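PDB 2OG9: mandelate racemase/muconate lactonizing enzyme from Polaromonas sp., which probably acts as a racemase or related enzyme of the enolase superfamily, working on carboxylate-bearing substrates at the mouth of a modified TIM barrel. Local coordinates for residues P329-V334 with D352-V357; H321-A326 with P361-T366; C151-G156 with S171-R176; D128-R133 with A139-S144. All blocks are in the same frame, centred on the assembly; numbering follows the deposited sequence.

Interaction 1. Residues P329-V334 with D352-V357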
# COMPACT_ATOMS: atom_id res chain seq x y z
N PRO A 329 12.10 -8.98 26.62
CA PRO A 329 13.02 -9.91 25.94
C PRO A 329 14.39 -9.34 25.57
O PRO A 329 15.41 -10.01 25.75
CB PRO A 329 12.23 -10.35 24.71
CG PRO A 329 10.79 -10.21 25.16
CD PRO A 329 10.81 -8.91 25.90
N ARG A 330 14.42 -8.13 25.03
CA ARG A 330 15.68 -7.51 24.63
C ARG A 330 16.23 -6.54 25.67
O ARG A 330 15.47 -5.87 26.36
CB ARG A 330 15.51 -6.79 23.29
CG ARG A 330 15.37 -7.73 22.09
CD ARG A 330 15.22 -6.94 20.80
NE ARG A 330 13.86 -6.44 20.62
CZ ARG A 330 12.83 -7.21 20.27
NH1 ARG A 330 13.00 -8.51 20.07
NH2 ARG A 330 11.63 -6.68 20.12
N GLU A 331 17.56 -6.46 25.76
CA GLU A 331 18.23 -5.60 26.73
C GLU A 331 17.75 -4.15 26.74
O GLU A 331 18.03 -3.39 25.81
CB GLU A 331 19.75 -5.62 26.50
CG GLU A 331 20.44 -6.88 27.00
CD GLU A 331 20.41 -7.00 28.52
OE1 GLU A 331 20.81 -6.03 29.20
OE2 GLU A 331 20.01 -8.07 29.03
N PRO A 332 17.02 -3.75 27.79
CA PRO A 332 16.52 -2.38 27.90
C PRO A 332 17.48 -1.46 28.65
O PRO A 332 18.56 -1.89 29.09
CB PRO A 332 15.21 -2.56 28.65
CG PRO A 332 15.58 -3.64 29.64
CD PRO A 332 16.39 -4.62 28.81
N TRP A 333 17.10 -0.20 28.76
CA TRP A 333 17.86 0.80 29.50
C TRP A 333 16.85 1.48 30.43
O TRP A 333 15.72 1.72 30.04
CB TRP A 333 18.44 1.89 28.59
CG TRP A 333 19.70 1.54 27.84
CD1 TRP A 333 19.79 1.00 26.59
CD2 TRP A 333 21.04 1.79 28.27
NE1 TRP A 333 21.11 0.90 26.20
CE2 TRP A 333 21.90 1.38 27.22
CE3 TRP A 333 21.61 2.32 29.43
CZ2 TRP A 333 23.29 1.49 27.30
CZ3 TRP A 333 23.00 2.43 29.51
CH2 TRP A 333 23.82 2.02 28.45
N VAL A 334 17.26 1.76 31.67
CA VAL A 334 16.40 2.44 32.63
C VAL A 334 17.19 3.58 33.24
O VAL A 334 18.38 3.42 33.55
CB VAL A 334 15.94 1.48 33.76
CG1 VAL A 334 15.21 2.28 34.84
CG2 VAL A 334 15.02 0.41 33.21
N ASP A 352 28.39 -1.78 38.54
CA ASP A 352 28.94 -2.16 37.26
C ASP A 352 28.09 -1.75 36.06
O ASP A 352 27.95 -2.51 35.10
CB ASP A 352 29.20 -3.66 37.24
CG ASP A 352 30.21 -4.09 38.30
OD1 ASP A 352 31.24 -3.40 38.42
OD2 ASP A 352 29.97 -5.10 38.99
N GLY A 353 27.51 -0.55 36.13
CA GLY A 353 26.70 -0.04 35.03
C GLY A 353 25.27 -0.53 34.92
O GLY A 353 24.58 -0.22 33.94
N ARG A 354 24.80 -1.26 35.92
CA ARG A 354 23.43 -1.78 35.89
C ARG A 354 22.74 -1.61 37.25
O ARG A 354 23.39 -1.60 38.29
CB ARG A 354 23.44 -3.28 35.53
CG ARG A 354 24.26 -3.63 34.28
CD ARG A 354 24.35 -5.14 34.07
NE ARG A 354 23.11 -5.74 33.60
CZ ARG A 354 22.73 -5.80 32.32
NH1 ARG A 354 23.51 -5.28 31.37
NH2 ARG A 354 21.58 -6.38 31.98
N MSE A 355 21.41 -1.47 37.24
CA MSE A 355 20.70 -1.36 38.50
C MSE A 355 20.12 -2.74 38.78
O MSE A 355 19.60 -3.39 37.87
CB MSE A 355 19.59 -0.30 38.45
CG MSE A 355 18.52 -0.47 37.39
SE MSE A 355 17.03 0.77 37.73
CE MSE A 355 17.98 2.46 37.51
N LEU A 356 20.22 -3.18 40.03
CA LEU A 356 19.73 -4.49 40.41
C LEU A 356 18.22 -4.51 40.52
O LEU A 356 17.61 -3.57 41.03
CB LEU A 356 20.33 -4.93 41.76
CG LEU A 356 21.85 -4.99 41.89
CD1 LEU A 356 22.22 -5.51 43.28
CD2 LEU A 356 22.43 -5.90 40.82
N VAL A 357 17.61 -5.58 40.02
CA VAL A 357 16.17 -5.71 40.11
C VAL A 357 15.90 -6.15 41.55
O VAL A 357 16.48 -7.12 42.01
CB VAL A 357 15.66 -6.79 39.15
CG1 VAL A 357 14.17 -6.99 39.34
CG2 VAL A 357 15.96 -6.38 37.71
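Val334 and Met355 meet over strand 148-152, which runs between their own strands. Strands 148-152 and 333-335, the first and last strands of the enolase-superfamily barrel, lie side by side, and strand 354-356 adds to them antiparallel. The contact therefore spans the strand between them; the 8.2 Å between the CA atoms of Val334 and Met355 fits two strands that are not direct neighbours. The tight part is apolar and buried. Val334 CG1 lies anti to its own backbone N (chi1 172°), which carries the methyl to 3.7 Å from the selenium SE of Met355, a selenomethionine in this crystal. The methyl CE of Met355 lies 3.9 Å from the same CG1, and the two side chains cross at about a right angle. Ala325 of helix 318-326 also packs on Val334, and Met318 of that helix on Met355.

The other part is a partly exposed charge pair made by longer, bent side chains. Glu331 OE1 receives Arg354 NH2 on its syn side, 2.9 Å away and nearly straight (166° at the hydrogen), although the carboxylate and guanidinium planes are turned 41° apart. Glu331 OE2 has a salt bridge of its own to Arg146. Cutting Glu331 back to an alanine is likely to leave Arg354 NH2 and Arg146 NE without the carboxylate that now links them. A second hold on the guanidinium comes from strand 148-152: Arg354 NE is hydrogen-bonded to Ser148 OG.

Interaction 2. Residues H321-A326 with P361-T366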
# COMPACT_ATOMS: atom_id res chain seq x y z
N HIS A 321 9.66 0.75 36.88
CA HIS A 321 10.19 0.30 35.60
C HIS A 321 11.32 -0.71 35.63
O HIS A 321 11.52 -1.45 34.67
CB HIS A 321 10.58 1.51 34.75
CG HIS A 321 9.40 2.35 34.35
ND1 HIS A 321 8.28 1.81 33.76
CD2 HIS A 321 9.18 3.67 34.45
CE1 HIS A 321 7.41 2.77 33.52
NE2 HIS A 321 7.93 3.92 33.93
N VAL A 322 12.08 -0.77 36.73
CA VAL A 322 13.15 -1.75 36.80
C VAL A 322 12.55 -3.15 36.71
O VAL A 322 13.13 -4.06 36.12
CB VAL A 322 13.98 -1.61 38.11
CG1 VAL A 322 13.11 -1.82 39.34
CG2 VAL A 322 15.12 -2.60 38.10
N HIS A 323 11.36 -3.32 37.28
CA HIS A 323 10.68 -4.62 37.23
C HIS A 323 10.15 -4.90 35.83
O HIS A 323 10.29 -6.01 35.31
CB HIS A 323 9.51 -4.64 38.22
CG HIS A 323 9.94 -4.68 39.65
ND1 HIS A 323 10.44 -5.82 40.25
CD2 HIS A 323 9.97 -3.72 40.60
CE1 HIS A 323 10.76 -5.55 41.51
NE2 HIS A 323 10.49 -4.28 41.74
N LEU A 324 9.52 -3.89 35.23
CA LEU A 324 8.96 -4.05 33.90
C LEU A 324 10.06 -4.26 32.86
O LEU A 324 9.92 -5.10 31.97
CB LEU A 324 8.10 -2.82 33.56
CG LEU A 324 6.89 -2.64 34.49
CD1 LEU A 324 6.18 -1.32 34.22
CD2 LEU A 324 5.93 -3.81 34.31
N ALA A 325 11.16 -3.52 32.99
CA ALA A 325 12.28 -3.66 32.06
C ALA A 325 12.90 -5.05 32.16
O ALA A 325 13.34 -5.62 31.16
CB ALA A 325 13.33 -2.60 32.35
N ALA A 326 12.93 -5.61 33.37
CA ALA A 326 13.51 -6.93 33.56
C ALA A 326 12.72 -7.99 32.79
O ALA A 326 13.27 -9.01 32.39
CB ALA A 326 13.52 -7.28 35.05
N PRO A 361 9.12 -9.06 47.67
CA PRO A 361 7.78 -9.25 47.09
C PRO A 361 7.13 -7.99 46.50
O PRO A 361 7.25 -6.90 47.07
CB PRO A 361 6.97 -9.80 48.27
CG PRO A 361 8.01 -10.58 49.04
CD PRO A 361 9.20 -9.65 49.02
N GLY A 362 6.44 -8.17 45.37
CA GLY A 362 5.77 -7.06 44.71
C GLY A 362 6.71 -5.98 44.20
O GLY A 362 7.81 -6.27 43.72
N LEU A 363 6.27 -4.72 44.28
CA LEU A 363 7.09 -3.60 43.85
C LEU A 363 8.26 -3.41 44.80
O LEU A 363 9.29 -2.85 44.42
CB LEU A 363 6.28 -2.31 43.83
CG LEU A 363 5.35 -2.05 42.64
CD1 LEU A 363 4.73 -0.67 42.79
CD2 LEU A 363 6.15 -2.14 41.36
N GLY A 364 8.10 -3.87 46.04
CA GLY A 364 9.15 -3.73 47.03
C GLY A 364 9.21 -2.32 47.59
O GLY A 364 10.29 -1.82 47.92
N LEU A 365 8.05 -1.68 47.69
CA LEU A 365 7.97 -0.32 48.20
C LEU A 365 6.97 -0.14 49.34
O LEU A 365 5.90 -0.75 49.34
CB LEU A 365 7.58 0.64 47.07
CG LEU A 365 8.45 0.73 45.81
CD1 LEU A 365 7.71 1.55 44.76
CD2 LEU A 365 9.81 1.34 46.13
N THR A 366 7.34 0.71 50.30
CA THR A 366 6.48 1.05 51.43
C THR A 366 6.64 2.55 51.61
O THR A 366 7.73 3.09 51.40
CB THR A 366 6.87 0.31 52.73
OG1 THR A 366 8.26 0.55 53.02
CG2 THR A 366 6.62 -1.19 52.60
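His323, on helix 318-326, reaches across to the type II' beta turn that runs from Pro361 to Gly364, with Gly362 and Leu363 at its corners. The CA atoms of His323 and Leu363 are 7.6 Å apart, and the imidazole bridges this gap.

The polar part rests on one long hydrogen bond. His323 NE2 donates to Leu363 O at 3.3 Å with a bent angle of 138°; the donor stands above the carbonyl plane rather than on a lone pair, and the oxygen is tilted 28° from the ring plane. At the other ring nitrogen, ND1 accepts the backbone N-H of Ala139, which fixes the ring's rotation from two sides and agrees with a proton on NE2. Leu363 N, in turn, is hydrogen-bonded to Asp128 OD1, so the turn is tied to helix 114-133 as well.

The nonpolar part is looser. Leu363 CD2 lies 4.2 Å from His323 CD2, and Leu138 packs against both residues.

A third kind of contact is a near approach without a hydrogen bond. Gly362 holds the positive phi expected at the first corner of a type II' turn, and its carbonyl O comes within 3.8 Å of His323 CE1.

Interaction 3. Residues C151-G156 with S171-R176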
# COMPACT_ATOMS: atom_id res chain seq x y z
N CYS A 151 21.68 0.89 33.20
CA CYS A 151 21.16 2.16 33.67
C CYS A 151 22.04 3.32 33.23
O CYS A 151 23.21 3.14 32.87
CB CYS A 151 21.03 2.17 35.20
SG CYS A 151 22.61 2.09 36.11
N TYR A 152 21.46 4.52 33.28
CA TYR A 152 22.15 5.74 32.90
C TYR A 152 21.56 6.87 33.71
O TYR A 152 20.49 6.71 34.31
CB TYR A 152 21.94 6.02 31.41
CG TYR A 152 20.49 6.28 31.03
CD1 TYR A 152 20.00 7.58 30.92
CD2 TYR A 152 19.61 5.23 30.80
CE1 TYR A 152 18.67 7.83 30.58
CE2 TYR A 152 18.27 5.47 30.46
CZ TYR A 152 17.81 6.77 30.36
OH TYR A 152 16.49 7.01 30.04
N ASN A 153 22.24 8.01 33.75
CA ASN A 153 21.75 9.16 34.48
C ASN A 153 22.23 10.45 33.83
O ASN A 153 23.05 10.42 32.91
CB ASN A 153 22.17 9.08 35.96
CG ASN A 153 23.58 9.57 36.23
OD1 ASN A 153 24.42 9.66 35.32
ND2 ASN A 153 23.87 9.88 37.49
N THR A 154 21.71 11.58 34.29
CA THR A 154 22.08 12.89 33.76
C THR A 154 23.14 13.51 34.66
O THR A 154 23.75 14.53 34.32
CB THR A 154 20.88 13.85 33.73
OG1 THR A 154 20.50 14.17 35.08
CG2 THR A 154 19.69 13.20 33.03
N SER A 155 23.36 12.89 35.81
CA SER A 155 24.33 13.37 36.78
C SER A 155 23.97 14.79 37.20
O SER A 155 24.84 15.65 37.38
CB SER A 155 25.74 13.34 36.20
OG SER A 155 26.18 12.01 35.98
N GLY A 156 22.66 15.03 37.34
CA GLY A 156 22.17 16.34 37.74
C GLY A 156 22.52 17.44 36.75
O GLY A 156 22.66 18.61 37.13
N SER A 171 31.54 12.04 35.62
CA SER A 171 32.64 11.15 35.97
C SER A 171 32.38 10.53 37.34
O SER A 171 32.76 9.38 37.60
CB SER A 171 33.96 11.92 35.97
OG SER A 171 33.87 13.11 36.74
N ALA A 172 31.71 11.28 38.22
CA ALA A 172 31.38 10.80 39.56
C ALA A 172 30.33 9.70 39.46
O ALA A 172 30.42 8.67 40.14
CB ALA A 172 30.87 11.94 40.42
N SER A 173 29.32 9.93 38.63
CA SER A 173 28.25 8.95 38.45
C SER A 173 28.81 7.66 37.90
O SER A 173 28.34 6.57 38.24
CB SER A 173 27.18 9.50 37.51
OG SER A 173 26.51 10.61 38.09
N ILE A 174 29.82 7.77 37.05
CA ILE A 174 30.43 6.59 36.46
C ILE A 174 31.19 5.79 37.52
O ILE A 174 31.14 4.56 37.53
CB ILE A 174 31.40 6.97 35.32
CG1 ILE A 174 30.62 7.68 34.21
CG2 ILE A 174 32.09 5.74 34.78
CD1 ILE A 174 29.51 6.83 33.60
N GLU A 175 31.88 6.49 38.42
CA GLU A 175 32.64 5.81 39.47
C GLU A 175 31.72 5.15 40.49
O GLU A 175 32.13 4.22 41.18
CB GLU A 175 33.59 6.80 40.17
CG GLU A 175 32.92 7.83 41.06
CD GLU A 175 33.91 8.86 41.60
OE1 GLU A 175 34.53 9.57 40.79
OE2 GLU A 175 34.06 8.95 42.84
N ARG A 176 30.47 5.61 40.57
CA ARG A 176 29.52 5.03 41.50
C ARG A 176 28.78 3.85 40.87
O ARG A 176 27.97 3.19 41.52
CB ARG A 176 28.52 6.08 41.98
CG ARG A 176 27.63 6.63 40.89
CD ARG A 176 26.70 7.73 41.38
NE ARG A 176 25.71 7.26 42.35
CZ ARG A 176 24.62 7.93 42.68
NH1 ARG A 176 24.37 9.11 42.13
NH2 ARG A 176 23.77 7.43 43.58
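Ser173 OG is gripped by three groups at once: the hydroxyl of Ser155, the amide of Asn153 and, within its own helix, the carbonyl O of Asn169. Of the two bonds across the contact, the shorter joins Ser155 OG to Ser173 OG at 2.6 Å, and either hydroxyl could be the donor. Asn153 ND2 gives the second at 2.8 Å to Ser173 OG; with 174° at the hydrogen it is almost straight, and Ser173 OG lies within 4° of the amide plane.

These bonds belong to a beta-alpha-beta unit of the barrel. Strand 148-152 leads through a loop into helix 163-175, and the chain returns in strand 181-184, to which Asn153 is tied by backbone bonds with Gly180 and Lys182. Ser155 and Ser173 approach most closely, their CA atoms 6.1 Å apart. Asn153 holds CG between its backbone N and carbonyl carbon (chi1 82°), a turn that sends the amide out from the strand end toward the helix. A leucine in place of Asn153 would probably deprive Ser173 OG of the amide donor and set an apolar group against two buried or half-buried hydroxyls.

Ile178 and Ile181 pack around the same residues. With no apolar pair between the segments, the hold rests on hydrogen bonds to one oxygen, which is consistent with a set position of the helix relative to the loop after strand 148-152.

Interaction 4. Residues D128-R133 with A139-S144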
# COMPACT_ATOMS: atom_id res chain seq x y z
N ASP A 128 0.96 -5.21 42.48
CA ASP A 128 1.83 -5.32 43.65
C ASP A 128 1.24 -6.39 44.57
O ASP A 128 1.95 -7.27 45.07
CB ASP A 128 1.89 -3.97 44.37
CG ASP A 128 2.71 -4.01 45.65
OD1 ASP A 128 3.85 -4.52 45.62
OD2 ASP A 128 2.23 -3.50 46.69
N LEU A 129 -0.07 -6.32 44.77
CA LEU A 129 -0.78 -7.26 45.62
C LEU A 129 -0.71 -8.68 45.07
O LEU A 129 -0.48 -9.63 45.82
CB LEU A 129 -2.23 -6.80 45.79
CG LEU A 129 -3.19 -7.56 46.72
CD1 LEU A 129 -4.38 -6.67 47.05
CD2 LEU A 129 -3.66 -8.85 46.06
N LYS A 130 -0.90 -8.85 43.76
CA LYS A 130 -0.85 -10.19 43.19
C LYS A 130 0.54 -10.78 43.31
O LYS A 130 0.70 -11.96 43.61
CB LYS A 130 -1.28 -10.18 41.71
CG LYS A 130 -1.21 -11.56 41.05
CD LYS A 130 -1.79 -11.56 39.64
CE LYS A 130 -3.30 -11.37 39.65
NZ LYS A 130 -3.90 -11.60 38.30
N ALA A 131 1.56 -9.97 43.07
CA ALA A 131 2.95 -10.44 43.17
C ALA A 131 3.22 -10.92 44.60
O ALA A 131 3.75 -12.01 44.82
CB ALA A 131 3.91 -9.32 42.80
N LYS A 132 2.86 -10.08 45.58
CA LYS A 132 3.05 -10.41 46.99
C LYS A 132 2.33 -11.70 47.35
O LYS A 132 2.81 -12.50 48.16
CB LYS A 132 2.55 -9.26 47.87
CG LYS A 132 3.43 -8.01 47.85
CD LYS A 132 2.79 -6.82 48.57
CE LYS A 132 3.73 -5.62 48.59
NZ LYS A 132 3.13 -4.40 49.20
N ARG A 133 1.16 -11.91 46.75
CA ARG A 133 0.37 -13.10 47.00
C ARG A 133 1.17 -14.34 46.64
O ARG A 133 1.06 -15.38 47.30
CB ARG A 133 -0.93 -13.05 46.18
CG ARG A 133 -1.89 -14.20 46.44
CD ARG A 133 -2.99 -14.27 45.37
NE ARG A 133 -3.92 -13.14 45.43
CZ ARG A 133 -4.86 -13.00 46.36
NH1 ARG A 133 -5.00 -13.91 47.31
NH2 ARG A 133 -5.66 -11.94 46.33
N ALA A 139 8.92 -8.42 39.07
CA ALA A 139 9.68 -8.93 37.94
C ALA A 139 9.54 -10.45 37.79
O ALA A 139 9.41 -10.95 36.68
CB ALA A 139 11.16 -8.56 38.08
N LYS A 140 9.58 -11.17 38.90
CA LYS A 140 9.46 -12.62 38.85
C LYS A 140 8.03 -13.07 38.59
O LYS A 140 7.81 -14.12 37.99
CB LYS A 140 9.99 -13.24 40.15
CG LYS A 140 11.51 -13.12 40.31
CD LYS A 140 12.27 -13.96 39.27
CE LYS A 140 13.78 -13.74 39.36
NZ LYS A 140 14.56 -14.67 38.49
N LEU A 141 7.05 -12.28 39.01
CA LEU A 141 5.66 -12.65 38.76
C LEU A 141 5.43 -12.60 37.25
O LEU A 141 4.83 -13.49 36.66
CB LEU A 141 4.70 -11.68 39.45
CG LEU A 141 3.22 -11.85 39.09
CD1 LEU A 141 2.71 -13.19 39.61
CD2 LEU A 141 2.41 -10.71 39.70
N LEU A 142 5.93 -11.54 36.63
CA LEU A 142 5.79 -11.37 35.18
C LEU A 142 6.70 -12.34 34.44
O LEU A 142 6.38 -12.79 33.34
CB LEU A 142 6.16 -9.95 34.78
CG LEU A 142 5.30 -8.81 35.32
CD1 LEU A 142 5.91 -7.48 34.88
CD2 LEU A 142 3.87 -8.95 34.81
N GLY A 143 7.83 -12.66 35.07
CA GLY A 143 8.81 -13.54 34.46
C GLY A 143 9.91 -12.63 33.95
O GLY A 143 9.65 -11.75 33.13
N SER A 144 11.15 -12.81 34.42
CA SER A 144 12.22 -11.93 33.97
C SER A 144 13.22 -12.58 33.03
O SER A 144 13.29 -13.80 32.90
CB SER A 144 12.96 -11.35 35.18
OG SER A 144 13.68 -12.36 35.86
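With CG anti to the backbone N (chi1 172°) and chi2 at 66°, Leu141 swings its CD2 methyl over the backbone of Ala131. There CD2 lies 3.5 Å from Ala131 CA and 3.6 Å from Ala131 N, while Ala131 CB is 3.7 Å from it. The methyl therefore rests as much on main chain as on side chain, and the small side chain of Ala131 is consistent with the close approach of the CA atoms of Ala131 and Leu141, 5.6 Å.

Lys130 joins with its stem. Its CG is 4.0 Å from Leu141 CD2, and the two side chains cross at about a right angle; the chain then bends at chi3 and takes the ammonium elsewhere. NZ is hydrogen-bonded to Ser93 O, and to Lys140 O and Leu141 O of the second subunit.

The contact is a close pairing of helix 114-133 with helix 138-142 across a short connection, in the helical part of the enolase-type N-terminal domain. It also borders a subunit interface: Leu141 packs on Leu141 of the second subunit, and Lys140 NZ forms salt bridges with Asp91 and Asp94 of that subunit. Gly143 ends the second helix with a positive phi, at backbone angles where a CB would collide with the carbonyl O of Leu142.

On another side of the first helix, Lys132 NZ meets Asp128 OD2 at 2.8 Å from the syn side, one turn apart. The same OD2 accepts Leu63 N.

Overall arrangement
Interactions 1 and 3 share one sheet, where Gly353 O is bonded to Cys151 N. Interactions 2 and 4, with centres 8 Å apart, meet where the barrel region joins the N-terminal domain, Gly362 CA packing on Ala131 CB. Val357 ties interaction 1 to both, touching Ala326 of interaction 2 and Ala139 of interaction 4. Interactions 2, 3 and 4 are buried, the last also beside a subunit interface, whereas interaction 1 is only partly so. The chemistry differs: interaction 1 pairs a buried apolar spot with a partly exposed salt bridge, interaction 2 has one long bond, interaction 3 is wholly polar and interaction 4 apolar. Interactions 3 and 4 lie farthest apart, centres about 30 Å.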